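Local coordinates for protein DNA polymerase (PDB 5MDN) that probably replicates DNA as a family B DNA polymerase, adding deoxyribonucleotides from their triphosphates to a growing strand with release of diphosphate, at residues Lys94-Ala99 and Tyr109-Arg114; Glu632-Val637 and Leu756-Val761; Glu660-Leu665 and Gln750-Ala755. All blocks are in the same frame, centred on the assembly; numbering follows the deposited sequence.

From the N terminus, contact 1 comes first: it closes a short loop, bringing helix 92-100 against the segment leading to helix 115-123. Far along the chain, contact 2 opens on helix 628-643 and closes just past helix 743-756. Contact 3, which joins helix 647-666 to helix 743-756, opens and closes within that span, so the two loops nest without crossing. Contacts 2 and 3 lie about 10 Å apart between centres and touch through Val633, Gln634 and Val637 against Val751, Ala754 and Ala755, tying three helices into one bundle. Contact 1 lies on the opposite side of the chain's centre, its centre about 54 Å from that of contact 2.

Contact 1: residues Lys94-Ala99 and Tyr109-Arg114; sequences KLREAA and YEADIR
Arg96 reaches from helix 92-100 across the methyl group of Ala111, and the apolar part of this surface contact is little more than that. The side chain runs straight from CG to NE, with CG opposite the backbone N (chi1 160°), which carries its methylenes along Ala111. Arg96 CD comes within 3.6 Å of Ala111 CB, and Arg96 NH1 lies 3.8 Å from the same methyl. The small methyl of Ala111 lets the arginine stem lie close over it, and Ala111 also touches Phe42 of strand 41-46. Arg96 NH1 also packs against Asp112 CB at 4.2 Å.

The guanidinium and carboxylate planes of Arg96 and Asp112 stand 75° apart. Their opposite charges are near each other but beyond salt-bridge range, and the position of Asp112 OD1 is doubtful. The main partner of Asp112 is Arg392, with which it forms a salt bridge. An alanine in place of Arg96 would remove the stem that covers part of Ala111 and would probably leave a gap between helix and loop.

Strands 41-46, 64-74, 77-86 and 105-109 with helices 51-58 and 92-100 make a ferredoxin-like beta-alpha-beta-beta-alpha-beta fold, whose second helix leans here on the loop after the last strand.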
loop_
_atom_site.group_PDB
_atom_site.type_symbol
_atom_site.label_atom_id
_atom_site.label_comp_id
_atom_site.label_asym_id
_atom_site.label_seq_id
_atom_site.Cartn_x
_atom_site.Cartn_y
_atom_site.Cartn_z
ATOM N N LYS A 94 20.524 -20.358 12.365
ATOM C CA LYS A 94 21.655 -21.246 12.621
ATOM C C LYS A 94 21.317 -22.683 12.251
ATOM O O LYS A 94 22.138 -23.389 11.654
ATOM C CB LYS A 94 22.077 -21.149 14.087
ATOM C CG LYS A 94 22.652 -19.799 14.480
ATOM C CD LYS A 94 23.172 -19.816 15.907
ATOM C CE LYS A 94 22.031 -19.804 16.915
ATOM N NZ LYS A 94 22.530 -19.681 18.315
ATOM N N LEU A 95 20.111 -23.134 12.599
ATOM C CA LEU A 95 19.719 -24.505 12.296
ATOM C C LEU A 95 19.432 -24.685 10.810
ATOM O O LEU A 95 19.726 -25.742 10.243
ATOM C CB LEU A 95 18.507 -24.897 13.136
ATOM C CG LEU A 95 18.754 -24.831 14.642
ATOM C CD1 LEU A 95 17.447 -24.795 15.405
ATOM C CD2 LEU A 95 19.596 -26.013 15.090
ATOM N N ARG A 96 18.850 -23.669 10.165
ATOM C CA ARG A 96 18.593 -23.738 8.729
ATOM C C ARG A 96 19.878 -23.983 7.945
ATOM O O ARG A 96 19.961 -24.917 7.138
ATOM C CB ARG A 96 17.915 -22.453 8.253
ATOM C CG ARG A 96 18.029 -22.221 6.754
ATOM C CD ARG A 96 17.206 -21.026 6.304
ATOM N NE ARG A 96 17.492 -20.665 4.918
ATOM C CZ ARG A 96 16.610 -20.110 4.094
ATOM N NH1 ARG A 96 15.376 -19.863 4.509
ATOM N NH2 ARG A 96 16.960 -19.811 2.850
ATOM N N GLU A 97 20.889 -23.140 8.161
ATOM C CA GLU A 97 22.137 -23.272 7.417
ATOM C C GLU A 97 22.864 -24.563 7.775
ATOM O O GLU A 97 23.386 -25.255 6.893
ATOM C CB GLU A 97 23.024 -22.059 7.684
ATOM C CG GLU A 97 22.444 -20.750 7.170
ATOM C CD GLU A 97 23.095 -19.535 7.804
ATOM O OE1 GLU A 97 23.887 -19.713 8.754
ATOM O OE2 GLU A 97 22.817 -18.404 7.349
ATOM N N ALA A 98 22.918 -24.895 9.067
ATOM C CA ALA A 98 23.577 -26.126 9.492
ATOM C C ALA A 98 22.873 -27.359 8.939
ATOM O O ALA A 98 23.526 -28.355 8.607
ATOM C CB ALA A 98 23.642 -26.188 11.017
ATOM N N ALA A 99 21.536 -27.321 8.862
ATOM C CA ALA A 99 20.774 -28.483 8.407
ATOM C C ALA A 99 21.239 -28.968 7.041
ATOM O O ALA A 99 21.307 -30.178 6.797
ATOM C CB ALA A 99 19.281 -28.155 8.367
ATOM N N TYR A 109 12.830 -25.831 3.857
ATOM C CA TYR A 109 11.635 -25.101 3.461
ATOM C C TYR A 109 10.948 -24.493 4.676
ATOM O O TYR A 109 10.977 -25.054 5.774
ATOM C CB TYR A 109 10.658 -26.012 2.710
ATOM C CG TYR A 109 11.213 -26.543 1.409
ATOM C CD1 TYR A 109 11.247 -25.750 0.270
ATOM C CD2 TYR A 109 11.718 -27.834 1.323
ATOM C CE1 TYR A 109 11.762 -26.230 -0.920
ATOM C CE2 TYR A 109 12.233 -28.324 0.138
ATOM C CZ TYR A 109 12.252 -27.518 -0.980
ATOM O OH TYR A 109 12.764 -27.998 -2.163
ATOM N N GLU A 110 10.329 -23.330 4.454
ATOM C CA GLU A 110 9.533 -22.623 5.462
ATOM C C GLU A 110 10.348 -22.266 6.702
ATOM O O GLU A 110 9.824 -22.255 7.819
ATOM C CB GLU A 110 8.289 -23.423 5.860
ATOM C CG GLU A 110 7.381 -23.782 4.698
ATOM C CD GLU A 110 6.025 -24.281 5.156
ATOM O OE1 GLU A 110 5.725 -24.164 6.363
ATOM O OE2 GLU A 110 5.258 -24.785 4.309
ATOM N N ALA A 111 11.630 -21.967 6.524
ATOM C CA ALA A 111 12.478 -21.560 7.635
ATOM C C ALA A 111 12.429 -20.064 7.916
ATOM O O ALA A 111 12.908 -19.633 8.971
ATOM C CB ALA A 111 13.925 -21.979 7.368
ATOM N N ASP A 112 11.870 -19.264 7.008
ATOM C CA ASP A 112 11.881 -17.811 7.123
ATOM C C ASP A 112 10.494 -17.236 7.406
ATOM O O ASP A 112 10.204 -16.097 7.033
ATOM C CB ASP A 112 12.460 -17.183 5.858
ATOM C CG ASP A 112 11.649 -17.511 4.622
ATOM O OD1 ASP A 112 11.076 -18.619 4.563
ATOM O OD2 ASP A 112 11.580 -16.656 3.713
ATOM N N ILE A 113 9.627 -18.002 8.059
ATOM C CA ILE A 113 8.283 -17.533 8.384
ATOM C C ILE A 113 8.328 -16.950 9.791
ATOM O O ILE A 113 8.695 -17.643 10.747
ATOM C CB ILE A 113 7.245 -18.665 8.282
ATOM C CG1 ILE A 113 6.801 -18.910 6.829
ATOM C CG2 ILE A 113 6.026 -18.360 9.147
ATOM C CD1 ILE A 113 7.895 -19.339 5.876
ATOM N N ARG A 114 7.976 -15.670 9.920
ATOM C CA ARG A 114 8.063 -15.006 11.214
ATOM C C ARG A 114 7.130 -15.677 12.219
ATOM O O ARG A 114 6.040 -16.142 11.874
ATOM C CB ARG A 114 7.766 -13.508 11.082
ATOM C CG ARG A 114 6.337 -13.134 10.788
ATOM C CD ARG A 114 6.229 -11.622 10.604
ATOM N NE ARG A 114 6.808 -11.184 9.337
ATOM C CZ ARG A 114 6.111 -10.637 8.346
ATOM N NH1 ARG A 114 4.805 -10.451 8.480
ATOM N NH2 ARG A 114 6.716 -10.277 7.222
#

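Contact 2: residues Glu632-Val637 and Leu756-Val761; sequences EVQLNV and LRIAEV
The carboxamide of Gln634 and the guanidinium of Arg757 lie near each other, their planes 32° apart, with Gln634 NE2 approaching the guanidinium obliquely. The amide nitrogen does the touching: Gln634 NE2 is 3.4 Å from Arg757 CD, and Arg757 NH1 stands further off at 4.0 Å. Both nitrogens are donors and cannot bond to each other, which is consistent with NE2 resting on the methylene. Gln634 gets there by an extended chain, CG opposite the backbone N (chi1 -156°) and the next torsion fully stretched, which also brings its OE1 to a weak hydrogen bond with Lys289. Arg757, likewise extended, is solvent-exposed, and its side chain also touches Phe619.

These residues belong to the helical C-terminal region that forms the thumb in family B polymerases, where the loop that leaves helix 743-756 runs past helix 628-643.

The rest of the contact is apolar and buried. Ile758 supplies the reach of its CD1 methyl, which meets Gln634 CG at 4.0 Å, the two side chains crossing at about a right angle, and Val637 CG1 at 4.1 Å, those two running past each other in opposing directions. The beta-branched valine presents a compact methyl to that tip. Ile758 also packs on Val638 and Ile641 of the same helix and on Leu597 of strand 595-598.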
loop_
_atom_site.group_PDB
_atom_site.type_symbol
_atom_site.label_atom_id
_atom_site.label_comp_id
_atom_site.label_asym_id
_atom_site.label_seq_id
_atom_site.Cartn_x
_atom_site.Cartn_y
_atom_site.Cartn_z
ATOM N N GLU A 632 1.445 23.410 -10.987
ATOM C CA GLU A 632 0.156 24.084 -11.103
ATOM C C GLU A 632 -0.254 24.255 -12.563
ATOM O O GLU A 632 -1.425 24.059 -12.910
ATOM C CB GLU A 632 0.221 25.444 -10.404
ATOM C CG GLU A 632 -1.111 26.176 -10.298
ATOM C CD GLU A 632 -2.134 25.412 -9.480
ATOM O OE1 GLU A 632 -1.729 24.717 -8.522
ATOM O OE2 GLU A 632 -3.341 25.509 -9.791
ATOM N N VAL A 633 0.692 24.623 -13.430
ATOM C CA VAL A 633 0.368 24.809 -14.844
ATOM C C VAL A 633 0.311 23.492 -15.611
ATOM O O VAL A 633 -0.220 23.467 -16.727
ATOM C CB VAL A 633 1.332 25.793 -15.529
ATOM C CG1 VAL A 633 1.238 27.164 -14.870
ATOM C CG2 VAL A 633 2.753 25.272 -15.511
ATOM N N GLN A 634 0.846 22.395 -15.063
ATOM C CA GLN A 634 0.595 21.096 -15.682
ATOM C C GLN A 634 -0.842 20.664 -15.450
ATOM O O GLN A 634 -1.516 20.191 -16.372
ATOM C CB GLN A 634 1.529 20.020 -15.143
ATOM C CG GLN A 634 1.700 18.872 -16.118
ATOM C CD GLN A 634 2.624 17.789 -15.602
ATOM O OE1 GLN A 634 2.833 17.648 -14.394
ATOM N NE2 GLN A 634 3.183 17.014 -16.520
ATOM N N LEU A 635 -1.329 20.818 -14.221
ATOM C CA LEU A 635 -2.764 20.898 -13.985
ATOM C C LEU A 635 -3.287 22.160 -14.669
ATOM O O LEU A 635 -2.533 22.835 -15.376
ATOM C CB LEU A 635 -3.074 20.901 -12.482
ATOM C CG LEU A 635 -3.158 19.547 -11.760
ATOM C CD1 LEU A 635 -1.827 18.800 -11.811
ATOM C CD2 LEU A 635 -3.593 19.736 -10.316
ATOM N N ASN A 636 -4.568 22.485 -14.496
ATOM C CA ASN A 636 -5.171 23.612 -15.207
ATOM C C ASN A 636 -5.157 23.356 -16.712
ATOM O O ASN A 636 -6.219 23.277 -17.336
ATOM C CB ASN A 636 -4.457 24.932 -14.882
ATOM C CG ASN A 636 -5.080 25.665 -13.711
ATOM O OD1 ASN A 636 -6.003 26.462 -13.880
ATOM N ND2 ASN A 636 -4.568 25.406 -12.514
ATOM N N VAL A 637 -3.960 23.226 -17.300
ATOM C CA VAL A 637 -3.844 22.849 -18.711
ATOM C C VAL A 637 -4.603 21.555 -18.977
ATOM O O VAL A 637 -5.412 21.465 -19.907
ATOM C CB VAL A 637 -2.365 22.729 -19.123
ATOM C CG1 VAL A 637 -2.225 21.862 -20.369
ATOM C CG2 VAL A 637 -1.778 24.108 -19.384
ATOM N N LEU A 756 3.821 21.939 -22.550
ATOM C CA LEU A 756 4.168 21.144 -23.722
ATOM C C LEU A 756 4.242 19.652 -23.438
ATOM O O LEU A 756 4.335 18.870 -24.389
ATOM C CB LEU A 756 5.502 21.606 -24.311
ATOM C CG LEU A 756 5.552 22.989 -24.958
ATOM C CD1 LEU A 756 6.811 23.107 -25.794
ATOM C CD2 LEU A 756 4.312 23.242 -25.803
ATOM N N ARG A 757 4.223 19.226 -22.174
ATOM C CA ARG A 757 4.074 17.795 -21.947
ATOM C C ARG A 757 2.665 17.321 -22.276
ATOM O O ARG A 757 2.441 16.112 -22.405
ATOM C CB ARG A 757 4.443 17.416 -20.513
ATOM C CG ARG A 757 4.774 15.935 -20.381
ATOM C CD ARG A 757 5.056 15.483 -18.962
ATOM N NE ARG A 757 5.258 14.036 -18.935
ATOM C CZ ARG A 757 5.569 13.332 -17.852
ATOM N NH1 ARG A 757 5.716 13.934 -16.680
ATOM N NH2 ARG A 757 5.735 12.019 -17.946
ATOM N N ILE A 758 1.723 18.247 -22.435
ATOM C CA ILE A 758 0.447 17.938 -23.060
ATOM C C ILE A 758 0.375 18.777 -24.326
ATOM O O ILE A 758 -0.382 19.750 -24.409
ATOM C CB ILE A 758 -0.752 18.206 -22.132
ATOM C CG1 ILE A 758 -0.538 17.541 -20.772
ATOM C CG2 ILE A 758 -2.018 17.676 -22.762
ATOM C CD1 ILE A 758 0.032 18.463 -19.722
ATOM N N ALA A 759 1.188 18.415 -25.315
ATOM C CA ALA A 759 1.227 19.160 -26.564
ATOM C C ALA A 759 0.889 18.241 -27.724
ATOM O O ALA A 759 1.627 18.162 -28.710
ATOM C CB ALA A 759 2.594 19.803 -26.768
ATOM N N GLU A 760 -0.229 17.535 -27.608
ATOM C CA GLU A 760 -0.681 16.634 -28.659
ATOM C C GLU A 760 -1.346 17.372 -29.811
ATOM O O GLU A 760 -2.147 16.753 -30.543
ATOM C CB GLU A 760 -1.624 15.577 -28.071
ATOM C CG GLU A 760 -2.797 16.146 -27.239
ATOM C CD GLU A 760 -3.962 16.634 -28.079
ATOM O OE1 GLU A 760 -4.210 15.995 -29.135
ATOM O OE2 GLU A 760 -4.670 17.585 -27.636
ATOM N N VAL A 761 -1.091 18.683 -29.939
ATOM C CA VAL A 761 -1.739 19.524 -30.945
ATOM C C VAL A 761 -1.035 20.874 -31.142
ATOM O O VAL A 761 -1.212 21.516 -32.182
ATOM C CB VAL A 761 -3.214 19.718 -30.535
ATOM C CG1 VAL A 761 -3.336 20.769 -29.449
ATOM C CG2 VAL A 761 -4.101 20.024 -31.732
#

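Contact 3: residues Glu660-Leu665 and Gln750-Ala755; sequences EVVERL and QVIPAA
Val661 and Val751 meet end on, methyl to methyl, with CG1 of Val661 4.1 Å from CG1 of Val751. In Val751, CG1 lies opposite the backbone N (chi1 165°), which aims that branch at helix 647-666. Beside this pair Val662 CG2 touches Ile752 CD1 at 4.2 Å, the two side chains crossing nearly at right angles. Here the longer isoleucine carries its CD1 across to Val662. Leu665, one turn on from Val661, also points toward helix 743-756 and packs there on Val743 and Ile747.

Two helices of the C-terminal thumb region are joined in this way, helix 647-666 and helix 743-756, with helix 628-643 packed against the second of them through Ala754 and Ala755. Small alanines there let that neighbour come close.

Among backbone features, Pro753 has no N-H to offer the preceding turn, and the helix is kinked at this point. Polar side chains keep to the margin of the contact. Glu660 is exposed and forms a salt bridge with Lys656 one turn earlier.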
loop_
_atom_site.group_PDB
_atom_site.type_symbol
_atom_site.label_atom_id
_atom_site.label_comp_id
_atom_site.label_asym_id
_atom_site.label_seq_id
_atom_site.Cartn_x
_atom_site.Cartn_y
_atom_site.Cartn_z
ATOM N N GLU A 660 -1.069 34.144 -20.206
ATOM C CA GLU A 660 -1.435 34.986 -19.069
ATOM C C GLU A 660 -0.539 34.735 -17.860
ATOM O O GLU A 660 -0.200 35.674 -17.131
ATOM C CB GLU A 660 -2.903 34.776 -18.701
ATOM C CG GLU A 660 -3.871 35.525 -19.600
ATOM C CD GLU A 660 -5.321 35.217 -19.283
ATOM O OE1 GLU A 660 -5.572 34.404 -18.368
ATOM O OE2 GLU A 660 -6.210 35.797 -19.943
ATOM N N VAL A 661 -0.152 33.479 -17.621
ATOM C CA VAL A 661 0.760 33.205 -16.512
ATOM C C VAL A 661 2.110 33.861 -16.774
ATOM O O VAL A 661 2.726 34.429 -15.863
ATOM C CB VAL A 661 0.883 31.688 -16.252
ATOM C CG1 VAL A 661 1.397 30.947 -17.471
ATOM C CG2 VAL A 661 1.781 31.426 -15.047
ATOM N N VAL A 662 2.597 33.793 -18.017
ATOM C CA VAL A 662 3.852 34.455 -18.365
ATOM C C VAL A 662 3.702 35.965 -18.227
ATOM O O VAL A 662 4.636 36.665 -17.816
ATOM C CB VAL A 662 4.292 34.048 -19.785
ATOM C CG1 VAL A 662 5.466 34.895 -20.248
ATOM C CG2 VAL A 662 4.658 32.573 -19.825
ATOM N N GLU A 663 2.516 36.489 -18.556
ATOM C CA GLU A 663 2.271 37.925 -18.458
ATOM C C GLU A 663 2.382 38.405 -17.013
ATOM O O GLU A 663 3.107 39.363 -16.721
ATOM C CB GLU A 663 0.897 38.256 -19.054
ATOM C CG GLU A 663 0.611 39.744 -19.227
ATOM C CD GLU A 663 -0.010 40.373 -17.995
ATOM O OE1 GLU A 663 -0.412 39.619 -17.082
ATOM O OE2 GLU A 663 -0.085 41.618 -17.931
ATOM N N ARG A 664 1.672 37.750 -16.085
ATOM C CA ARG A 664 1.818 38.125 -14.682
ATOM C C ARG A 664 3.197 37.775 -14.142
ATOM O O ARG A 664 3.644 38.384 -13.165
ATOM C CB ARG A 664 0.782 37.434 -13.793
ATOM C CG ARG A 664 0.996 35.940 -13.657
ATOM C CD ARG A 664 0.255 35.380 -12.457
ATOM N NE ARG A 664 0.475 33.944 -12.315
ATOM C CZ ARG A 664 1.467 33.421 -11.603
ATOM N NH1 ARG A 664 2.326 34.219 -10.981
ATOM N NH2 ARG A 664 1.604 32.105 -11.514
ATOM N N LEU A 665 3.877 36.798 -14.749
ATOM C CA LEU A 665 5.192 36.402 -14.261
ATOM C C LEU A 665 6.241 37.440 -14.629
ATOM O O LEU A 665 7.125 37.749 -13.821
ATOM C CB LEU A 665 5.566 35.029 -14.822
ATOM C CG LEU A 665 6.663 34.215 -14.134
ATOM C CD1 LEU A 665 6.370 34.059 -12.652
ATOM C CD2 LEU A 665 6.813 32.856 -14.804
ATOM N N GLN A 750 10.574 25.485 -18.240
ATOM C CA GLN A 750 9.597 24.647 -17.540
ATOM C C GLN A 750 8.134 25.042 -17.723
ATOM O O GLN A 750 7.316 24.167 -18.021
ATOM C CB GLN A 750 9.912 24.484 -16.054
ATOM C CG GLN A 750 10.771 23.253 -15.883
ATOM C CD GLN A 750 10.318 22.142 -16.845
ATOM O OE1 GLN A 750 9.151 21.739 -16.853
ATOM N NE2 GLN A 750 11.238 21.670 -17.683
ATOM N N VAL A 751 7.771 26.315 -17.548
ATOM C CA VAL A 751 6.353 26.662 -17.635
ATOM C C VAL A 751 5.817 26.335 -19.025
ATOM O O VAL A 751 4.693 25.838 -19.172
ATOM C CB VAL A 751 6.125 28.140 -17.262
ATOM C CG1 VAL A 751 4.740 28.595 -17.694
ATOM C CG2 VAL A 751 6.269 28.333 -15.761
ATOM N N ILE A 752 6.609 26.590 -20.062
ATOM C CA ILE A 752 6.226 26.175 -21.412
ATOM C C ILE A 752 6.372 24.654 -21.533
ATOM O O ILE A 752 5.412 23.995 -21.956
ATOM C CB ILE A 752 7.022 26.934 -22.491
ATOM C CG1 ILE A 752 6.269 28.188 -22.945
ATOM C CG2 ILE A 752 7.291 26.052 -23.704
ATOM C CD1 ILE A 752 5.925 29.157 -21.834
ATOM N N PRO A 753 7.521 24.043 -21.188
ATOM C CA PRO A 753 7.617 22.572 -21.302
ATOM C C PRO A 753 6.600 21.806 -20.471
ATOM O O PRO A 753 6.199 20.708 -20.879
ATOM C CB PRO A 753 9.053 22.279 -20.845
ATOM C CG PRO A 753 9.789 23.505 -21.171
ATOM C CD PRO A 753 8.844 24.631 -20.900
ATOM N N ALA A 754 6.176 22.328 -19.317
ATOM C CA ALA A 754 5.141 21.638 -18.553
ATOM C C ALA A 754 3.828 21.621 -19.322
ATOM O O ALA A 754 3.143 20.592 -19.375
ATOM C CB ALA A 754 4.956 22.291 -17.185
ATOM N N ALA A 755 3.462 22.753 -19.927
ATOM C CA ALA A 755 2.310 22.773 -20.817
ATOM C C ALA A 755 2.571 21.963 -22.078
ATOM O O ALA A 755 1.642 21.363 -22.631
ATOM C CB ALA A 755 1.946 24.214 -21.174
#